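Local coordinates for protein putative aminooxidase (Propionibacterium acnes, PDB 2BA9) that isomerises polyunsaturated fatty acids, producing conjugated linoleic acid, and carries a bound flavin-adenine dinucleotide, at residues A[74-79]-A[214-219]; A[165-170]-A[310-315]; A[203-208]-A[406-411]; A[323-328]-A[350-355]. One frame throughout, in Å; residues are numbered along the deposited sequence.

Overall arrangement
Contact 1 joins the end of helix 68-77 to the end of helix 204-215. Before that loop closes, the chain passes through 165-170, the first half of contact 2, and 203-208, the first half of contact 3. Contacts 1, 2 and 3 therefore cross one another pairwise, contact 2 closing at strand 310-315 and contact 3 at helix 408-423, near the C terminus. Contact 4 is a short closure nested inside the loop of contact 3, between strand 325-330 and helix 341-355. Contacts 1 and 3 share helix 204-215, contacts 2 and 4 lie on neighbouring strands of the mixed sheet, and contacts 2 and 3 both touch the flavin, their centres about 17 Å apart.

Contact 1 of 4, residues A[74-79]-A[214-219]; sequences MDRTGD and ATLEHP
With chi1 at -164° the CG of R76 swings opposite its own main-chain nitrogen, and the chain then runs out straight to NE, carrying the guanidinium across to T215. T215 answers with chi1 of 69°, which sets OG1 between its backbone N and carbonyl carbon and turns the hydroxyl oxygen to the arginine. R76 NE donates to T215 OG1 over 3.1 Å, almost straight at 169° and with the oxygen close to the guanidinium plane. A second bond, bent and weak, runs from R76 NH2 to T215 O at 3.0 Å, reaching the carbonyl at the edge of the guanidinium. The two bonds hold the arginine against the last turn of helix 204-215, where T215 OG1 is also bonded to L212 O. This is a junction of two helix C-termini in the flavin-containing amine oxidoreductase fold: helix 68-77 ends at T77 and leaves helical geometry at G78, whose phi is positive. R76 also reaches helix 16-28, by a salt bridge from NH2 to E26 and a hydrogen bond from NH1 to Q27; E26 accepts from E217 N as well, so it touches both segments. Beside the polar pair, the methyls T77 CG2 and T215 CG2 approach to 4.3 Å, and L216 CD2 lies 4.2 Å from R76 NH2. On its other branch T77 donates OG1 to D79 OD2 at 2.6 Å, on the anti side of the carboxylate.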
# COMPACT_ATOMS: atom_id res chain seq x y z
N MET A 74 -16.67 -6.56 1.00
CA MET A 74 -17.90 -5.85 0.58
C MET A 74 -19.17 -6.73 0.75
O MET A 74 -20.24 -6.22 1.08
CB MET A 74 -17.80 -5.35 -0.87
CG MET A 74 -16.77 -4.24 -1.10
SD MET A 74 -16.87 -3.50 -2.76
CE MET A 74 -15.90 -4.67 -3.72
N ASP A 75 -19.05 -8.04 0.50
CA ASP A 75 -20.18 -8.96 0.67
C ASP A 75 -20.66 -8.91 2.12
O ASP A 75 -21.87 -8.94 2.41
CB ASP A 75 -19.80 -10.42 0.37
CG ASP A 75 -19.43 -10.66 -1.08
OD1 ASP A 75 -19.75 -9.84 -1.97
OD2 ASP A 75 -18.80 -11.71 -1.32
N ARG A 76 -19.69 -8.85 3.03
CA ARG A 76 -19.97 -8.81 4.47
C ARG A 76 -20.59 -7.49 4.92
O ARG A 76 -21.44 -7.46 5.82
CB ARG A 76 -18.68 -9.08 5.24
CG ARG A 76 -18.92 -9.45 6.67
CD ARG A 76 -17.64 -9.74 7.40
NE ARG A 76 -17.85 -9.57 8.83
CZ ARG A 76 -17.95 -10.54 9.73
NH1 ARG A 76 -17.82 -11.83 9.39
NH2 ARG A 76 -18.17 -10.21 10.99
N THR A 77 -20.17 -6.39 4.31
CA THR A 77 -20.59 -5.05 4.77
C THR A 77 -21.79 -4.47 4.00
O THR A 77 -22.47 -3.56 4.49
CB THR A 77 -19.44 -4.04 4.64
OG1 THR A 77 -19.03 -3.96 3.27
CG2 THR A 77 -18.24 -4.44 5.51
N GLY A 78 -22.04 -4.99 2.80
CA GLY A 78 -23.08 -4.47 1.92
C GLY A 78 -22.62 -3.34 1.02
O GLY A 78 -23.41 -2.75 0.30
N ASP A 79 -21.33 -3.03 1.05
CA ASP A 79 -20.80 -1.92 0.28
C ASP A 79 -20.71 -2.30 -1.19
O ASP A 79 -20.60 -3.48 -1.52
CB ASP A 79 -19.43 -1.49 0.82
CG ASP A 79 -19.53 -0.80 2.18
OD1 ASP A 79 -19.96 0.36 2.23
OD2 ASP A 79 -19.14 -1.41 3.19
N ALA A 214 -17.74 -2.26 12.10
CA ALA A 214 -19.08 -2.37 12.65
C ALA A 214 -19.62 -3.81 12.62
O ALA A 214 -20.25 -4.24 13.57
CB ALA A 214 -20.04 -1.43 11.91
N THR A 215 -19.36 -4.56 11.56
CA THR A 215 -19.88 -5.94 11.46
C THR A 215 -19.15 -6.95 12.36
O THR A 215 -19.64 -8.06 12.57
CB THR A 215 -19.80 -6.47 10.01
OG1 THR A 215 -18.43 -6.66 9.65
CG2 THR A 215 -20.45 -5.49 9.03
N LEU A 216 -17.98 -6.57 12.87
CA LEU A 216 -17.19 -7.44 13.75
C LEU A 216 -17.87 -7.66 15.10
O LEU A 216 -18.48 -6.75 15.66
CB LEU A 216 -15.80 -6.84 14.02
CG LEU A 216 -14.89 -6.66 12.81
CD1 LEU A 216 -13.53 -6.14 13.24
CD2 LEU A 216 -14.77 -7.98 12.02
N GLU A 217 -17.70 -8.88 15.62
CA GLU A 217 -18.10 -9.26 16.97
C GLU A 217 -17.40 -8.34 17.98
O GLU A 217 -18.02 -7.90 18.95
CB GLU A 217 -17.73 -10.74 17.22
CG GLU A 217 -18.33 -11.39 18.47
CD GLU A 217 -17.88 -12.85 18.64
OE1 GLU A 217 -17.64 -13.54 17.62
OE2 GLU A 217 -17.77 -13.32 19.79
N HIS A 218 -16.12 -8.04 17.75
CA HIS A 218 -15.37 -7.09 18.58
C HIS A 218 -14.72 -6.00 17.72
O HIS A 218 -13.58 -6.15 17.25
CB HIS A 218 -14.31 -7.81 19.41
CG HIS A 218 -14.82 -8.98 20.17
ND1 HIS A 218 -15.40 -8.87 21.42
CD2 HIS A 218 -14.84 -10.30 19.87
CE1 HIS A 218 -15.77 -10.07 21.84
NE2 HIS A 218 -15.44 -10.95 20.92
N PRO A 219 -15.45 -4.90 17.48
CA PRO A 219 -14.89 -3.72 16.84
C PRO A 219 -13.60 -3.21 17.51
O PRO A 219 -13.33 -3.50 18.69
CB PRO A 219 -16.02 -2.70 16.95
CG PRO A 219 -17.25 -3.53 16.99
CD PRO A 219 -16.88 -4.71 17.80

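Contact 2 of 4, residues A[165-170]-A[310-315]; sequences FTAFGY and VMVYYH. With FAD (flavin-adenine dinucleotide), chain D.
M311 lays its thioether over the first turn of the short helix 166-170. Its CE lies 3.2 Å from T166 O and 3.6 Å from A167 O, so the methyl sits beside two successive carbonyl oxygens. The chain is bent at its last torsion (chi3 -77°), which turns CE back toward them, while SD passes T166 CG2 at 4.0 Å, the two side chains crossing at about a right angle. Next to it, A167 CB meets M311 CB at 4.1 Å and V312 CG1 at 4.0 Å. The helix runs nearly perpendicular to strand 310-315: the directions of the two short segments differ by 88°. One layer out, T166 OG1 is bonded to G171 O and A167 O to the hydroxyl of Y281, while M311 pairs through its backbone with V298 and Y328 in the mixed sheet. Beyond A167 the chain reaches the flavin: O4 lies in the plane of the F168 ring at its edge, 3.5 Å from CE2, and Y170 OH, bonded to G406 O, is near C10. With no polar bond between the two segments, this junction of strand and turn rests on van der Waals contact, which probably also steadies the backbone carrying the F168 and Y170 rings.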
# COMPACT_ATOMS: atom_id res chain seq x y z
N PHE A 165 2.75 2.53 -10.40
CA PHE A 165 3.69 2.08 -9.39
C PHE A 165 4.40 3.22 -8.69
O PHE A 165 4.10 3.52 -7.53
CB PHE A 165 4.69 1.05 -9.94
CG PHE A 165 5.44 0.34 -8.85
CD1 PHE A 165 4.86 -0.75 -8.20
CD2 PHE A 165 6.69 0.80 -8.43
CE1 PHE A 165 5.53 -1.40 -7.17
CE2 PHE A 165 7.36 0.15 -7.40
CZ PHE A 165 6.79 -0.96 -6.78
N THR A 166 5.32 3.87 -9.40
CA THR A 166 6.12 4.95 -8.84
C THR A 166 5.27 6.16 -8.43
O THR A 166 5.44 6.71 -7.34
CB THR A 166 7.24 5.36 -9.80
OG1 THR A 166 8.10 4.23 -10.04
CG2 THR A 166 8.07 6.52 -9.24
N ALA A 167 4.37 6.57 -9.31
CA ALA A 167 3.42 7.66 -9.05
C ALA A 167 2.53 7.38 -7.83
O ALA A 167 2.18 8.31 -7.08
CB ALA A 167 2.56 7.92 -10.28
N PHE A 168 2.18 6.11 -7.65
CA PHE A 168 1.38 5.63 -6.49
C PHE A 168 2.27 5.46 -5.25
O PHE A 168 1.83 4.91 -4.24
CB PHE A 168 0.67 4.30 -6.79
CG PHE A 168 -0.59 4.44 -7.62
CD1 PHE A 168 -0.56 5.07 -8.85
CD2 PHE A 168 -1.78 3.88 -7.19
CE1 PHE A 168 -1.71 5.18 -9.62
CE2 PHE A 168 -2.93 3.95 -7.96
CZ PHE A 168 -2.89 4.61 -9.19
N GLY A 169 3.51 5.92 -5.34
CA GLY A 169 4.32 6.15 -4.17
C GLY A 169 5.15 4.97 -3.75
O GLY A 169 5.80 5.00 -2.70
N TYR A 170 5.17 3.95 -4.59
CA TYR A 170 5.86 2.71 -4.29
C TYR A 170 7.36 2.76 -4.58
O TYR A 170 8.07 1.80 -4.30
CB TYR A 170 5.20 1.56 -5.05
CG TYR A 170 3.77 1.31 -4.62
CD1 TYR A 170 3.48 0.93 -3.30
CD2 TYR A 170 2.70 1.43 -5.52
CE1 TYR A 170 2.18 0.68 -2.88
CE2 TYR A 170 1.37 1.17 -5.11
CZ TYR A 170 1.13 0.80 -3.78
OH TYR A 170 -0.16 0.54 -3.33
N VAL A 310 5.59 16.66 -8.12
CA VAL A 310 4.28 16.01 -8.27
C VAL A 310 4.32 15.03 -9.45
O VAL A 310 4.62 15.41 -10.57
CB VAL A 310 3.16 17.02 -8.52
CG1 VAL A 310 1.84 16.31 -8.84
CG2 VAL A 310 2.99 17.96 -7.33
N MET A 311 3.96 13.77 -9.17
CA MET A 311 3.97 12.71 -10.16
C MET A 311 2.58 12.44 -10.76
O MET A 311 2.47 11.86 -11.83
CB MET A 311 4.50 11.43 -9.54
CG MET A 311 5.85 11.61 -8.87
SD MET A 311 6.45 10.04 -8.24
CE MET A 311 5.44 9.86 -6.77
N VAL A 312 1.55 12.85 -10.04
CA VAL A 312 0.17 12.61 -10.44
C VAL A 312 -0.73 13.46 -9.56
O VAL A 312 -0.36 13.82 -8.43
CB VAL A 312 -0.22 11.12 -10.32
CG1 VAL A 312 -0.01 10.62 -8.90
CG2 VAL A 312 -1.68 10.89 -10.75
N TYR A 313 -1.88 13.83 -10.11
CA TYR A 313 -2.92 14.47 -9.30
C TYR A 313 -4.26 13.85 -9.64
O TYR A 313 -4.46 13.38 -10.75
CB TYR A 313 -2.93 15.99 -9.47
CG TYR A 313 -3.09 16.49 -10.88
CD1 TYR A 313 -4.34 16.58 -11.49
CD2 TYR A 313 -1.98 16.90 -11.62
CE1 TYR A 313 -4.47 17.05 -12.78
CE2 TYR A 313 -2.10 17.37 -12.90
CZ TYR A 313 -3.35 17.45 -13.49
OH TYR A 313 -3.46 17.93 -14.80
N TYR A 314 -5.15 13.87 -8.66
CA TYR A 314 -6.43 13.19 -8.73
C TYR A 314 -7.62 14.15 -8.85
O TYR A 314 -7.89 14.94 -7.94
CB TYR A 314 -6.57 12.31 -7.49
CG TYR A 314 -7.86 11.55 -7.33
CD1 TYR A 314 -8.55 11.03 -8.42
CD2 TYR A 314 -8.37 11.31 -6.07
CE1 TYR A 314 -9.74 10.33 -8.25
CE2 TYR A 314 -9.53 10.62 -5.88
CZ TYR A 314 -10.22 10.13 -6.97
OH TYR A 314 -11.37 9.42 -6.75
N HIS A 315 -8.32 14.04 -9.98
CA HIS A 315 -9.60 14.71 -10.27
C HIS A 315 -10.77 13.79 -9.88
O HIS A 315 -11.05 12.82 -10.57
CB HIS A 315 -9.65 15.05 -11.77
CG HIS A 315 -10.87 15.81 -12.22
ND1 HIS A 315 -11.86 15.24 -12.98
CD2 HIS A 315 -11.22 17.11 -12.07
CE1 HIS A 315 -12.79 16.14 -13.25
NE2 HIS A 315 -12.42 17.29 -12.71
PA FAD D . -2.26 0.80 7.44
O1A FAD D . -3.30 1.10 6.41
O2A FAD D . -1.10 1.77 7.54
O5B FAD D . -2.96 0.79 8.88
C5B FAD D . -2.16 0.48 10.00
C4B FAD D . -2.92 0.75 11.28
O4B FAD D . -2.11 0.39 12.38
C3B FAD D . -3.30 2.23 11.41
O3B FAD D . -4.68 2.35 11.66
C2B FAD D . -2.44 2.71 12.56
O2B FAD D . -3.01 3.82 13.26
C1B FAD D . -2.22 1.41 13.35
N9A FAD D . -1.02 1.51 14.19
C8A FAD D . 0.26 1.86 13.79
N7A FAD D . 1.07 1.87 14.89
C5A FAD D . 0.33 1.53 15.98
C6A FAD D . 0.62 1.39 17.35
N6A FAD D . 1.93 1.23 17.73
N1A FAD D . -0.38 0.99 18.21
C2A FAD D . -1.68 0.78 17.77
N3A FAD D . -1.96 0.93 16.41
C4A FAD D . -0.99 1.31 15.54
N1 FAD D . -3.94 0.56 -1.82
C2 FAD D . -4.57 -0.07 -2.87
O2 FAD D . -4.92 -1.25 -2.77
N3 FAD D . -4.79 0.62 -4.05
C4 FAD D . -4.40 1.94 -4.16
O4 FAD D . -4.63 2.54 -5.23
C4X FAD D . -3.78 2.58 -3.09
N5 FAD D . -3.36 3.90 -3.17
C5X FAD D . -2.89 4.58 -2.07
C6 FAD D . -2.61 5.95 -2.15
C7 FAD D . -2.17 6.63 -1.01
C7M FAD D . -1.89 8.10 -1.13
C8 FAD D . -2.00 5.95 0.19
C8M FAD D . -1.54 6.64 1.43
C9 FAD D . -2.28 4.59 0.26
C9A FAD D . -2.72 3.89 -0.87
N10 FAD D . -2.98 2.50 -0.83
C10 FAD D . -3.57 1.88 -1.91
C1' FAD D . -2.35 1.63 0.20
C2' FAD D . -3.35 1.17 1.25
O2' FAD D . -4.12 2.25 1.76
C3' FAD D . -2.56 0.49 2.36
O3' FAD D . -1.69 -0.49 1.79
C4' FAD D . -3.48 -0.13 3.39
O4' FAD D . -4.15 0.86 4.15
C5' FAD D . -2.67 -1.07 4.27
O5' FAD D . -3.41 -1.42 5.41
P FAD D . -2.64 -1.91 6.75
O1P FAD D . -3.64 -2.18 7.86
O2P FAD D . -1.84 -3.12 6.40
O3P FAD D . -1.71 -0.69 7.21

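Contact 3 of 4, residues A[203-208]-A[406-411]; sequences DGTQAM and GNFDEV. With NA (sodium ion), chain B; FAD (flavin-adenine dinucleotide), chain D.
The N-terminus of helix 408-423 forms part of the flavin site, with helix 204-215 packed against its first residue. N407 is the N-cap: its OD1 accepts from E410 N at 2.8 Å, the donor tilted 26° from the carbonyl plane. One residue on, F408 N donates to FAD O2 at 3.0 Å and 158°. The F408 ring doubles back beneath that oxygen, which sits 3.0 Å above one ring face, toward the rim. A chi1 of 61° makes this possible by placing CG between the backbone N and carbonyl carbon. The bond and the helix N-terminus would be expected to favour negative charge at the flavin's N1-C2=O2 edge. The ring is also approached obliquely by two side chains of helix 204-215: M208 CE lies 3.8 Å from F408 CE1, its thioether chain extended and crossing the phenyl at about a right angle, and T205 CG2 lies 4.2 Å from F408 CE2. T205 directs its hydroxyl to A60 O. Further along the helix, V411 CG1 approaches FAD O2P, and E410 OE2 binds the sodium ion at 2.3 Å, a site shared with K183 O and three waters. F408 thus lies between helix 204-215 and the flavin, with Y67 edge-to-face, I70 of helix 68-77 beside it, and P16 at the start of helix 16-28 touching it too.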
# COMPACT_ATOMS: atom_id res chain seq x y z
N ASP A 203 -18.21 6.97 -1.19
CA ASP A 203 -18.01 7.31 0.22
C ASP A 203 -16.60 6.99 0.68
O ASP A 203 -16.33 6.91 1.89
CB ASP A 203 -19.05 6.60 1.09
CG ASP A 203 -20.42 7.24 0.98
OD1 ASP A 203 -20.56 8.43 1.40
OD2 ASP A 203 -21.36 6.58 0.48
N GLY A 204 -15.70 6.80 -0.27
CA GLY A 204 -14.28 6.62 0.02
C GLY A 204 -13.89 5.19 0.36
O GLY A 204 -14.73 4.39 0.81
N THR A 205 -12.61 4.88 0.13
CA THR A 205 -12.09 3.57 0.46
C THR A 205 -12.26 3.32 1.96
O THR A 205 -12.50 2.18 2.37
CB THR A 205 -10.62 3.37 0.04
OG1 THR A 205 -9.81 4.42 0.57
CG2 THR A 205 -10.47 3.35 -1.48
N GLN A 206 -12.20 4.38 2.78
CA GLN A 206 -12.31 4.23 4.24
C GLN A 206 -13.66 3.65 4.67
O GLN A 206 -13.73 2.91 5.64
CB GLN A 206 -12.06 5.57 4.94
CG GLN A 206 -12.02 5.47 6.48
CD GLN A 206 -11.70 6.80 7.17
OE1 GLN A 206 -11.93 7.88 6.60
NE2 GLN A 206 -11.17 6.72 8.39
N ALA A 207 -14.72 3.98 3.92
CA ALA A 207 -16.10 3.64 4.31
C ALA A 207 -16.31 2.16 4.59
O ALA A 207 -16.93 1.81 5.59
CB ALA A 207 -17.08 4.09 3.23
N MET A 208 -15.81 1.30 3.70
CA MET A 208 -16.04 -0.13 3.81
C MET A 208 -15.29 -0.80 4.96
O MET A 208 -15.72 -1.83 5.47
CB MET A 208 -15.73 -0.84 2.47
CG MET A 208 -14.29 -0.72 1.98
SD MET A 208 -14.19 -1.04 0.19
CE MET A 208 -12.44 -0.73 -0.13
N GLY A 406 2.32 -3.17 -0.05
CA GLY A 406 1.63 -1.98 0.39
C GLY A 406 0.35 -1.66 -0.37
O GLY A 406 0.18 -0.53 -0.81
N ASN A 407 -0.56 -2.63 -0.53
CA ASN A 407 -1.93 -2.34 -1.01
C ASN A 407 -2.98 -3.08 -0.19
O ASN A 407 -2.64 -4.03 0.54
CB ASN A 407 -2.07 -2.46 -2.55
CG ASN A 407 -2.59 -3.83 -3.08
OD1 ASN A 407 -3.34 -4.57 -2.44
ND2 ASN A 407 -2.23 -4.10 -4.33
N PHE A 408 -4.22 -2.60 -0.23
CA PHE A 408 -5.21 -3.05 0.76
C PHE A 408 -5.82 -4.42 0.43
O PHE A 408 -6.27 -5.13 1.33
CB PHE A 408 -6.26 -1.97 1.11
CG PHE A 408 -7.11 -1.48 -0.04
CD1 PHE A 408 -8.22 -2.20 -0.48
CD2 PHE A 408 -6.87 -0.23 -0.60
CE1 PHE A 408 -9.03 -1.72 -1.50
CE2 PHE A 408 -7.67 0.25 -1.64
CZ PHE A 408 -8.75 -0.51 -2.09
N ASP A 409 -5.80 -4.84 -0.83
CA ASP A 409 -6.20 -6.21 -1.12
C ASP A 409 -5.12 -7.19 -0.69
O ASP A 409 -5.41 -8.25 -0.15
CB ASP A 409 -6.52 -6.41 -2.60
CG ASP A 409 -7.05 -7.80 -2.88
OD1 ASP A 409 -8.22 -8.09 -2.51
OD2 ASP A 409 -6.28 -8.60 -3.46
N GLU A 410 -3.86 -6.81 -0.90
CA GLU A 410 -2.74 -7.71 -0.62
C GLU A 410 -2.65 -8.00 0.87
O GLU A 410 -2.47 -9.16 1.26
CB GLU A 410 -1.42 -7.16 -1.15
CG GLU A 410 -1.30 -7.18 -2.68
CD GLU A 410 -1.25 -8.59 -3.29
OE1 GLU A 410 -0.54 -9.47 -2.76
OE2 GLU A 410 -1.92 -8.82 -4.32
N VAL A 411 -2.78 -6.96 1.69
CA VAL A 411 -2.71 -7.12 3.14
C VAL A 411 -3.90 -7.90 3.70
O VAL A 411 -3.73 -8.73 4.59
CB VAL A 411 -2.54 -5.77 3.90
CG1 VAL A 411 -1.33 -4.97 3.35
CG2 VAL A 411 -3.80 -4.97 3.88
NA NA B . -1.66 -10.06 -6.28
PA FAD D . -2.26 0.80 7.44
O1A FAD D . -3.30 1.10 6.41
O2A FAD D . -1.10 1.77 7.54
O5B FAD D . -2.96 0.79 8.88
C5B FAD D . -2.16 0.48 10.00
C4B FAD D . -2.92 0.75 11.28
O4B FAD D . -2.11 0.39 12.38
C3B FAD D . -3.30 2.23 11.41
O3B FAD D . -4.68 2.35 11.66
C2B FAD D . -2.44 2.71 12.56
O2B FAD D . -3.01 3.82 13.26
C1B FAD D . -2.22 1.41 13.35
N9A FAD D . -1.02 1.51 14.19
C8A FAD D . 0.26 1.86 13.79
N7A FAD D . 1.07 1.87 14.89
C5A FAD D . 0.33 1.53 15.98
C6A FAD D . 0.62 1.39 17.35
N6A FAD D . 1.93 1.23 17.73
N1A FAD D . -0.38 0.99 18.21
C2A FAD D . -1.68 0.78 17.77
N3A FAD D . -1.96 0.93 16.41
C4A FAD D . -0.99 1.31 15.54
N1 FAD D . -3.94 0.56 -1.82
C2 FAD D . -4.57 -0.07 -2.87
O2 FAD D . -4.92 -1.25 -2.77
N3 FAD D . -4.79 0.62 -4.05
C4 FAD D . -4.40 1.94 -4.16
O4 FAD D . -4.63 2.54 -5.23
C4X FAD D . -3.78 2.58 -3.09
N5 FAD D . -3.36 3.90 -3.17
C5X FAD D . -2.89 4.58 -2.07
C6 FAD D . -2.61 5.95 -2.15
C7 FAD D . -2.17 6.63 -1.01
C7M FAD D . -1.89 8.10 -1.13
C8 FAD D . -2.00 5.95 0.19
C8M FAD D . -1.54 6.64 1.43
C9 FAD D . -2.28 4.59 0.26
C9A FAD D . -2.72 3.89 -0.87
N10 FAD D . -2.98 2.50 -0.83
C10 FAD D . -3.57 1.88 -1.91
C1' FAD D . -2.35 1.63 0.20
C2' FAD D . -3.35 1.17 1.25
O2' FAD D . -4.12 2.25 1.76
C3' FAD D . -2.56 0.49 2.36
O3' FAD D . -1.69 -0.49 1.79
C4' FAD D . -3.48 -0.13 3.39
O4' FAD D . -4.15 0.86 4.15
C5' FAD D . -2.67 -1.07 4.27
O5' FAD D . -3.41 -1.42 5.41
P FAD D . -2.64 -1.91 6.75
O1P FAD D . -3.64 -2.18 7.86
O2P FAD D . -1.84 -3.12 6.40
O3P FAD D . -1.71 -0.69 7.21
O HOH W 1 -0.31 -11.37 -4.77
O HOH W 2 -2.27 -8.30 -7.70
O HOH W 3 -0.95 -11.09 -8.00

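Contact 4 of 4, residues A[323-328]-A[350-355]; sequences QIITTY and DDMETF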
# COMPACT_ATOMS: atom_id res chain seq x y z
N GLN A 323 -14.14 21.66 -5.48
CA GLN A 323 -13.82 20.44 -4.72
C GLN A 323 -12.32 20.14 -4.69
O GLN A 323 -11.52 20.79 -5.38
CB GLN A 323 -14.59 19.22 -5.27
CG GLN A 323 -15.89 18.92 -4.53
CD GLN A 323 -15.68 18.48 -3.09
OE1 GLN A 323 -14.58 18.09 -2.69
NE2 GLN A 323 -16.77 18.53 -2.29
N ILE A 324 -11.96 19.13 -3.89
CA ILE A 324 -10.56 18.80 -3.63
C ILE A 324 -9.90 18.06 -4.78
O ILE A 324 -10.46 17.12 -5.36
CB ILE A 324 -10.41 17.95 -2.34
CG1 ILE A 324 -10.88 18.75 -1.11
CG2 ILE A 324 -8.96 17.53 -2.11
CD1 ILE A 324 -10.08 20.02 -0.88
N ILE A 325 -8.69 18.51 -5.11
CA ILE A 325 -7.80 17.83 -6.04
C ILE A 325 -6.58 17.48 -5.21
O ILE A 325 -5.95 18.36 -4.62
CB ILE A 325 -7.36 18.78 -7.18
CG1 ILE A 325 -8.57 19.26 -8.00
CG2 ILE A 325 -6.31 18.12 -8.04
CD1 ILE A 325 -9.24 18.22 -8.90
N THR A 326 -6.25 16.19 -5.13
CA THR A 326 -5.11 15.77 -4.32
C THR A 326 -3.89 15.59 -5.23
O THR A 326 -4.02 15.18 -6.40
CB THR A 326 -5.41 14.48 -3.48
OG1 THR A 326 -5.97 13.47 -4.31
CG2 THR A 326 -6.35 14.78 -2.32
N THR A 327 -2.72 15.91 -4.68
CA THR A 327 -1.45 15.78 -5.38
C THR A 327 -0.58 14.78 -4.64
O THR A 327 -0.73 14.60 -3.42
CB THR A 327 -0.67 17.12 -5.45
OG1 THR A 327 -0.15 17.43 -4.15
CG2 THR A 327 -1.57 18.26 -5.94
N TYR A 328 0.35 14.16 -5.38
CA TYR A 328 1.17 13.05 -4.89
C TYR A 328 2.63 13.23 -5.30
O TYR A 328 2.93 13.38 -6.48
CB TYR A 328 0.62 11.74 -5.45
CG TYR A 328 -0.86 11.55 -5.14
CD1 TYR A 328 -1.27 10.79 -4.04
CD2 TYR A 328 -1.83 12.17 -5.91
CE1 TYR A 328 -2.61 10.66 -3.73
CE2 TYR A 328 -3.17 12.04 -5.61
CZ TYR A 328 -3.56 11.27 -4.52
OH TYR A 328 -4.89 11.14 -4.23
N ASP A 350 4.43 25.12 -7.21
CA ASP A 350 5.11 25.46 -8.46
C ASP A 350 4.76 24.50 -9.59
O ASP A 350 4.55 24.94 -10.73
CB ASP A 350 6.64 25.49 -8.28
CG ASP A 350 7.11 26.53 -7.26
OD1 ASP A 350 6.36 27.46 -6.94
OD2 ASP A 350 8.25 26.41 -6.80
N ASP A 351 4.67 23.21 -9.29
CA ASP A 351 4.28 22.20 -10.31
C ASP A 351 2.84 22.40 -10.81
O ASP A 351 2.59 22.42 -12.01
CB ASP A 351 4.46 20.76 -9.80
CG ASP A 351 5.93 20.29 -9.80
OD1 ASP A 351 6.82 20.96 -10.38
OD2 ASP A 351 6.18 19.21 -9.22
N MET A 352 1.88 22.56 -9.89
CA MET A 352 0.49 22.77 -10.32
C MET A 352 0.27 24.05 -11.12
O MET A 352 -0.54 24.10 -12.04
CB MET A 352 -0.46 22.74 -9.10
CG MET A 352 -0.57 21.36 -8.43
SD MET A 352 -1.19 20.08 -9.54
CE MET A 352 -2.98 20.29 -9.44
N GLU A 353 1.00 25.11 -10.80
CA GLU A 353 0.91 26.33 -11.60
C GLU A 353 1.44 26.08 -13.02
O GLU A 353 0.82 26.47 -14.02
CB GLU A 353 1.67 27.45 -10.94
CG GLU A 353 1.33 28.80 -11.52
CD GLU A 353 2.15 29.89 -10.92
OE1 GLU A 353 2.62 29.70 -9.77
OE2 GLU A 353 2.33 30.94 -11.59
N THR A 354 2.58 25.42 -13.08
CA THR A 354 3.14 24.97 -14.35
C THR A 354 2.15 24.12 -15.17
O THR A 354 2.00 24.33 -16.39
CB THR A 354 4.44 24.22 -14.08
OG1 THR A 354 5.38 25.17 -13.56
CG2 THR A 354 4.96 23.55 -15.33
N PHE A 355 1.45 23.22 -14.50
CA PHE A 355 0.45 22.36 -15.15
C PHE A 355 -0.81 23.14 -15.58
O PHE A 355 -1.62 22.62 -16.37
CB PHE A 355 0.03 21.17 -14.25
CG PHE A 355 1.17 20.28 -13.79
CD1 PHE A 355 2.37 20.20 -14.49
CD2 PHE A 355 1.03 19.51 -12.64
CE1 PHE A 355 3.40 19.37 -14.05
CE2 PHE A 355 2.06 18.68 -12.19
CZ PHE A 355 3.25 18.62 -12.90
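M352, on the inward side of helix 341-355, reaches T327 and I325 of strand 325-330, a helix packed against the mixed sheet of the amine-oxidoreductase fold. Its chain is folded rather than extended: chi2 (-60°) and chi3 (-83°) both bend it, so CG and SD come up to T327 CG2 while CE reaches on toward I325. T327 meets it obliquely with CG2, which lies 4.1 Å from both M352 SD and M352 CG. The first torsion of T327, 73°, sets OG1 between the backbone N and carbonyl carbon and turns the methyl rather than the hydroxyl to the thioether. I325, two residues earlier and on the same side of the strand, offers the branch methyl CG2 to M352 CE at 4.2 Å, while the longer arm of the side chain leads away. T326, between them, points to the other face of the sheet, where its OG1 and Y328 OH share a hydrogen bond of 2.6 Å. One residue earlier in the helix than M352, D351 OD2 accepts from V310 N, tying the helix to the neighbouring strand 310-315, and F355 touches Y313 of that strand. Within the helix D350 O takes bonds from T354 N and T354 OG1, which arrive from opposite faces of its carbonyl plane, the hydroxyl at 3.0 Å.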